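Local atomic coordinates of protein grindelwald (Drosophila melanogaster, PDB entry 6ZSY), a protein that acts as a cell-surface receptor for the TNF cytokine Eiger, activates JNK signalling and is required for Eiger-induced apoptosis. Residues Thr9-Val14 against Glu23-Cys28; Asn15-Val20 against Ala45-Ala50. All blocks are in the same frame, centred on the assembly; numbering follows the deposited sequence. Where two conformers were deposited one is given.

Both contacts lie in the small, disulfide-rich extracellular domain of the receptor, their centres about 7 Å apart. Along the chain their segments alternate: 9-14 and 15-20 follow one another directly, then 23-28, then 45-50. The two meet in the two-stranded antiparallel sheet, where strand 16-19 of contact 2 pairs with strand 24-27 of contact 1 and H26 N probably donates to F17 O. Contact 1 fastens the loop before the hairpin to its second strand; contact 2 sets the first strand against the last helix, 41-48. The C28-C48 disulfide joins them covalently, linking the start of helix 28-32, just after the hairpin, to helix 41-48 of this cysteine-rich domain.

Contact 1. Residues Thr9-Val14 against Glu23-Cys28; sequences TICHPV and ERCHPC
V14, whose carbonyl faces C28 across the contact, gives its backbone N-H to H12 ND1 at 3.0 Å, a bond that lies nearly in the imidazole plane and is moderately bent at 152°. With CG of H12 anti to the backbone N (chi1 -168°), the ring edge carrying ND1 comes round to V14 N. Because ND1 accepts here, the ring is probably neutral with its proton on NE2. This loop belongs to the TNF-receptor cysteine-rich domain and is stitched to the β-hairpin by a disulfide: C11 SG and C25 SG are 2.0 Å apart, with a left-handed chi3 of -86°. Each sulfur stands beside its own backbone N and lies 3.0 Å from CB of the other cysteine, C11 SG from C25 CB and C25 SG from C11 CB. The methyl of T9 packs on this bridge, CG2 lying 3.6 Å from C25 SG. No hydrogen bond joins the two segments, although they run in nearly the same direction; the link is the disulfide plus a little packing. A G1 β-bulge, E23 and R24 both facing Y19, precedes C25 in the strand. E16 of the neighbouring strand touches C11 and C25, and its OE1 accepts from H12 N. Beyond N-cap P27, where a helix begins, C28 SG, already bonded to C48, rests 3.6 Å from V14 O.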
loop_
_atom_site.group_PDB
_atom_site.type_symbol
_atom_site.label_atom_id
_atom_site.label_comp_id
_atom_site.label_asym_id
_atom_site.label_seq_id
_atom_site.Cartn_x
_atom_site.Cartn_y
_atom_site.Cartn_z
ATOM N N THR A 9 6.975 12.286 -1.901
ATOM C CA THR A 9 7.772 11.163 -1.443
ATOM C C THR A 9 7.564 9.959 -2.362
ATOM O O THR A 9 6.467 9.660 -2.771
ATOM C CB THR A 9 7.367 10.794 0.002
ATOM O OG1 THR A 9 7.926 11.783 0.891
ATOM C CG2 THR A 9 7.892 9.443 0.434
ATOM N N ILE A 10 8.703 9.278 -2.618
ATOM C CA ILE A 10 8.693 8.004 -3.328
ATOM C C ILE A 10 8.907 6.920 -2.303
ATOM O O ILE A 10 9.918 6.865 -1.606
ATOM C CB ILE A 10 9.744 7.990 -4.456
ATOM C CG1 ILE A 10 9.478 9.061 -5.525
ATOM C CG2 ILE A 10 9.839 6.601 -5.087
ATOM C CD1 ILE A 10 8.053 9.040 -6.061
ATOM N N CYS A 11 7.923 6.054 -2.170
ATOM C CA CYS A 11 7.887 4.984 -1.181
ATOM C C CYS A 11 8.712 3.778 -1.672
ATOM O O CYS A 11 9.148 3.734 -2.822
ATOM C CB CYS A 11 6.439 4.529 -0.928
ATOM S SG CYS A 11 5.248 5.884 -0.552
ATOM N N HIS A 12 8.910 2.797 -0.802
ATOM C CA HIS A 12 9.566 1.570 -1.258
ATOM C C HIS A 12 8.708 0.938 -2.349
ATOM O O HIS A 12 7.514 0.785 -2.160
ATOM C CB HIS A 12 9.722 0.586 -0.083
ATOM C CG HIS A 12 10.607 -0.545 -0.359
ATOM N ND1 HIS A 12 10.273 -1.604 -1.219
ATOM C CD2 HIS A 12 11.853 -0.792 0.133
ATOM C CE1 HIS A 12 11.304 -2.422 -1.224
ATOM N NE2 HIS A 12 12.263 -1.962 -0.416
ATOM N N PRO A 13 9.270 0.553 -3.478
ATOM C CA PRO A 13 8.420 0.094 -4.597
ATOM C C PRO A 13 7.744 -1.236 -4.357
ATOM O O PRO A 13 6.739 -1.521 -5.014
ATOM C CB PRO A 13 9.406 -0.028 -5.785
ATOM C CG PRO A 13 10.747 -0.145 -5.143
ATOM C CD PRO A 13 10.729 0.695 -3.857
ATOM N N VAL A 14 8.282 -2.060 -3.483
ATOM C CA VAL A 14 7.685 -3.386 -3.212
ATOM C C VAL A 14 6.997 -3.402 -1.908
ATOM O O VAL A 14 5.867 -3.921 -1.690
ATOM C CB VAL A 14 8.789 -4.470 -3.279
ATOM C CG1 VAL A 14 8.193 -5.831 -2.880
ATOM C CG2 VAL A 14 9.390 -4.512 -4.674
ATOM N N GLU A 23 -1.997 10.503 2.139
ATOM C CA GLU A 23 -0.820 11.008 1.425
ATOM C C GLU A 23 0.466 10.642 2.194
ATOM O O GLU A 23 1.421 11.437 2.270
ATOM C CB GLU A 23 -0.925 12.492 1.090
ATOM C CG GLU A 23 -2.116 12.805 0.185
ATOM C CD GLU A 23 -2.031 12.366 -1.275
ATOM O OE1 GLU A 23 -1.143 11.558 -1.634
ATOM O OE2 GLU A 23 -2.902 12.817 -2.070
ATOM N N ARG A 24 0.489 9.395 2.698
ATOM C CA ARG A 24 1.669 8.837 3.328
ATOM C C ARG A 24 1.955 7.453 2.717
ATOM O O ARG A 24 1.050 6.778 2.226
ATOM C CB ARG A 24 1.454 8.662 4.827
ATOM C CG ARG A 24 1.173 9.954 5.583
ATOM C CD ARG A 24 2.436 10.740 5.847
ATOM N NE ARG A 24 2.207 12.012 6.498
ATOM C CZ ARG A 24 1.889 13.241 6.208
ATOM N NH1 ARG A 24 2.441 13.755 5.101
ATOM N NH2 ARG A 24 1.057 14.035 6.868
ATOM N N CYS A 25 3.190 7.027 2.845
ATOM C CA CYS A 25 3.552 5.648 2.503
ATOM C C CYS A 25 2.985 4.667 3.520
ATOM O O CYS A 25 3.085 4.931 4.712
ATOM C CB CYS A 25 5.064 5.485 2.435
ATOM S SG CYS A 25 5.891 6.583 1.253
ATOM N N HIS A 26 2.423 3.598 3.064
ATOM C CA HIS A 26 1.833 2.590 3.961
ATOM C C HIS A 26 2.352 1.220 3.523
ATOM O O HIS A 26 2.661 0.960 2.364
ATOM C CB HIS A 26 0.306 2.551 3.966
ATOM C CG HIS A 26 -0.320 3.664 4.762
ATOM N ND1 HIS A 26 -1.155 3.510 5.829
ATOM C CD2 HIS A 26 -0.245 5.017 4.583
ATOM C CE1 HIS A 26 -1.497 4.694 6.244
ATOM N NE2 HIS A 26 -0.975 5.695 5.510
ATOM N N PRO A 27 2.418 0.295 4.481
ATOM C CA PRO A 27 2.957 -1.057 4.161
ATOM C C PRO A 27 2.007 -1.881 3.325
ATOM O O PRO A 27 0.841 -2.047 3.644
ATOM C CB PRO A 27 3.199 -1.709 5.523
ATOM C CG PRO A 27 2.670 -0.790 6.525
ATOM C CD PRO A 27 2.211 0.461 5.926
ATOM N N CYS A 28 2.575 -2.512 2.285
ATOM C CA CYS A 28 1.802 -3.422 1.460
ATOM C C CYS A 28 1.361 -4.671 2.225
ATOM O O CYS A 28 0.292 -5.194 1.974
ATOM C CB CYS A 28 2.585 -3.829 0.218
ATOM S SG CYS A 28 2.541 -2.562 -1.085
#

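Contact 2. Residues Asn15-Val20 against Ala45-Ala50; sequences NEFCYV and AKECSA
F17 sets its ring against E47 and C48, packing the first strand of the β-hairpin on the last helix of the cysteine-rich domain. Its chi1 of 68° holds CG in the crowded position between backbone N and carbonyl carbon; this directs the ring to the helix, and chi2 of -72° turns the CD2 side to E47 and the CD1 side to C48. CD2 meets the methylene of E47, 3.6 Å from CB, while CD1 lies equally close, 3.6 Å, to C48 SG. That sulfur belongs to the disulfide with C28 and approaches the ring obliquely in a sulfur-aromatic contact. V31 and C28 of helix 28-32 also touch F17, which is buried. The two side chains of F17 and E47 cross at about a right angle. E47 bends at chi2, which turns its carboxylate back beside the strand rather than straight out from the helix. Its OE1 does not bond to the strand directly; a water bridges, donating to C18 O at 2.7 Å and to E47 OE1 at 2.8 Å. Putting an alanine in place of F17 would probably leave the E47 methylene and the C28-C48 disulfide without their aromatic partner and loosen strand from helix. A second water sits within bonding distance of both E16 O and E47 O. Past the wider π-type turn at 45-48, S49 OG donates to a lone pair of A45 O at 2.8 Å, lying in the carbonyl plane at a C=O...donor angle of 121°.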
loop_
_atom_site.group_PDB
_atom_site.type_symbol
_atom_site.label_atom_id
_atom_site.label_comp_id
_atom_site.label_asym_id
_atom_site.label_seq_id
_atom_site.Cartn_x
_atom_site.Cartn_y
_atom_site.Cartn_z
ATOM N N ASN A 15 7.606 -2.846 -0.857
ATOM C CA ASN A 15 7.135 -3.008 0.495
ATOM C C ASN A 15 6.060 -2.009 0.881
ATOM O O ASN A 15 5.420 -2.218 1.901
ATOM C CB ASN A 15 8.298 -2.866 1.514
ATOM C CG ASN A 15 9.286 -3.953 1.369
ATOM O OD1 ASN A 15 9.045 -5.007 0.785
ATOM N ND2 ASN A 15 10.466 -3.700 1.935
ATOM N N GLU A 16 5.927 -0.944 0.106
ATOM C CA GLU A 16 5.013 0.142 0.448
ATOM C C GLU A 16 4.223 0.563 -0.766
ATOM O O GLU A 16 4.549 0.219 -1.896
ATOM C CB GLU A 16 5.817 1.350 0.973
ATOM C CG GLU A 16 6.520 1.101 2.294
ATOM C CD GLU A 16 7.353 2.301 2.712
ATOM O OE1 GLU A 16 7.860 3.048 1.890
ATOM O OE2 GLU A 16 7.421 2.564 3.940
ATOM N N PHE A 17 3.209 1.393 -0.492
ATOM C CA PHE A 17 2.529 2.129 -1.539
ATOM C C PHE A 17 2.187 3.512 -0.973
ATOM O O PHE A 17 2.022 3.686 0.211
ATOM C CB PHE A 17 1.286 1.444 -2.088
ATOM C CG PHE A 17 0.132 1.351 -1.100
ATOM C CD1 PHE A 17 0.190 0.467 -0.016
ATOM C CD2 PHE A 17 -0.983 2.138 -1.272
ATOM C CE1 PHE A 17 -0.876 0.409 0.884
ATOM C CE2 PHE A 17 -2.026 2.051 -0.373
ATOM C CZ PHE A 17 -1.988 1.190 0.708
ATOM N N CYS A 18 2.022 4.469 -1.887
ATOM C CA CYS A 18 1.523 5.781 -1.499
ATOM C C CYS A 18 0.021 5.684 -1.353
ATOM O O CYS A 18 -0.692 5.463 -2.332
ATOM C CB CYS A 18 1.927 6.803 -2.537
ATOM S SG CYS A 18 1.162 8.431 -2.152
ATOM N N TYR A 19 -0.457 5.833 -0.114
ATOM C CA TYR A 19 -1.886 5.752 0.198
ATOM C C TYR A 19 -2.432 7.179 0.094
ATOM O O TYR A 19 -2.162 8.017 0.950
ATOM C CB TYR A 19 -2.094 5.205 1.590
ATOM C CG TYR A 19 -3.514 4.965 2.003
ATOM C CD1 TYR A 19 -4.514 4.614 1.123
ATOM C CD2 TYR A 19 -3.836 5.025 3.353
ATOM C CE1 TYR A 19 -5.833 4.353 1.538
ATOM C CE2 TYR A 19 -5.129 4.776 3.798
ATOM C CZ TYR A 19 -6.127 4.446 2.908
ATOM O OH TYR A 19 -7.373 4.198 3.369
ATOM N N VAL A 20 -3.225 7.447 -0.949
ATOM C CA VAL A 20 -3.543 8.886 -1.105
ATOM C C VAL A 20 -4.581 9.325 -0.108
ATOM O O VAL A 20 -4.682 10.534 0.099
ATOM C CB VAL A 20 -3.966 9.210 -2.532
ATOM C CG1 VAL A 20 -2.832 8.991 -3.521
ATOM C CG2 VAL A 20 -5.143 8.355 -2.926
ATOM N N ALA A 45 -4.616 -5.290 -4.558
ATOM C CA ALA A 45 -4.503 -5.629 -5.957
ATOM C C ALA A 45 -3.867 -4.451 -6.738
ATOM O O ALA A 45 -2.918 -4.631 -7.499
ATOM C CB ALA A 45 -5.874 -5.970 -6.532
ATOM N N LYS A 46 -4.463 -3.278 -6.586
ATOM C CA LYS A 46 -4.112 -2.114 -7.383
ATOM C C LYS A 46 -2.685 -1.614 -7.128
ATOM O O LYS A 46 -1.962 -1.234 -8.054
ATOM C CB LYS A 46 -5.145 -0.980 -7.088
ATOM C CG LYS A 46 -4.951 0.342 -7.817
ATOM C CD LYS A 46 -6.012 1.386 -7.488
ATOM C CE LYS A 46 -5.785 2.771 -8.094
ATOM N NZ LYS A 46 -6.658 2.813 -9.275
ATOM N N GLU A 47 -2.320 -1.548 -5.855
ATOM C CA GLU A 47 -1.132 -0.802 -5.442
ATOM C C GLU A 47 0.064 -1.695 -5.091
ATOM O O GLU A 47 1.194 -1.206 -5.063
ATOM C CB GLU A 47 -1.436 0.079 -4.244
ATOM C CG GLU A 47 -2.454 1.141 -4.559
ATOM C CD GLU A 47 -1.935 2.219 -5.502
ATOM O OE1 GLU A 47 -0.762 2.459 -5.454
ATOM O OE2 GLU A 47 -2.770 2.833 -6.223
ATOM N N CYS A 48 -0.180 -2.970 -4.737
ATOM C CA CYS A 48 0.855 -3.815 -4.176
ATOM C C CYS A 48 1.143 -5.111 -4.945
ATOM O O CYS A 48 2.291 -5.564 -5.011
ATOM C CB CYS A 48 0.491 -4.142 -2.726
ATOM S SG CYS A 48 0.494 -2.686 -1.638
ATOM N N SER A 49 0.083 -5.716 -5.483
ATOM C CA SER A 49 0.198 -7.136 -5.828
ATOM C C SER A 49 1.293 -7.411 -6.851
ATOM O O SER A 49 1.928 -8.489 -6.776
ATOM C CB SER A 49 -1.134 -7.655 -6.336
ATOM O OG SER A 49 -1.546 -7.060 -7.551
ATOM N N ALA A 50 1.410 -6.582 -7.866
ATOM C CA ALA A 50 2.250 -6.922 -8.998
ATOM C C ALA A 50 3.704 -6.649 -8.743
ATOM O O ALA A 50 4.573 -7.069 -9.524
ATOM C CB ALA A 50 1.769 -6.179 -10.235
HETATM O O HOH W 1 3.919 -0.721 -4.411
HETATM O O HOH W 2 -0.427 5.228 -4.992
#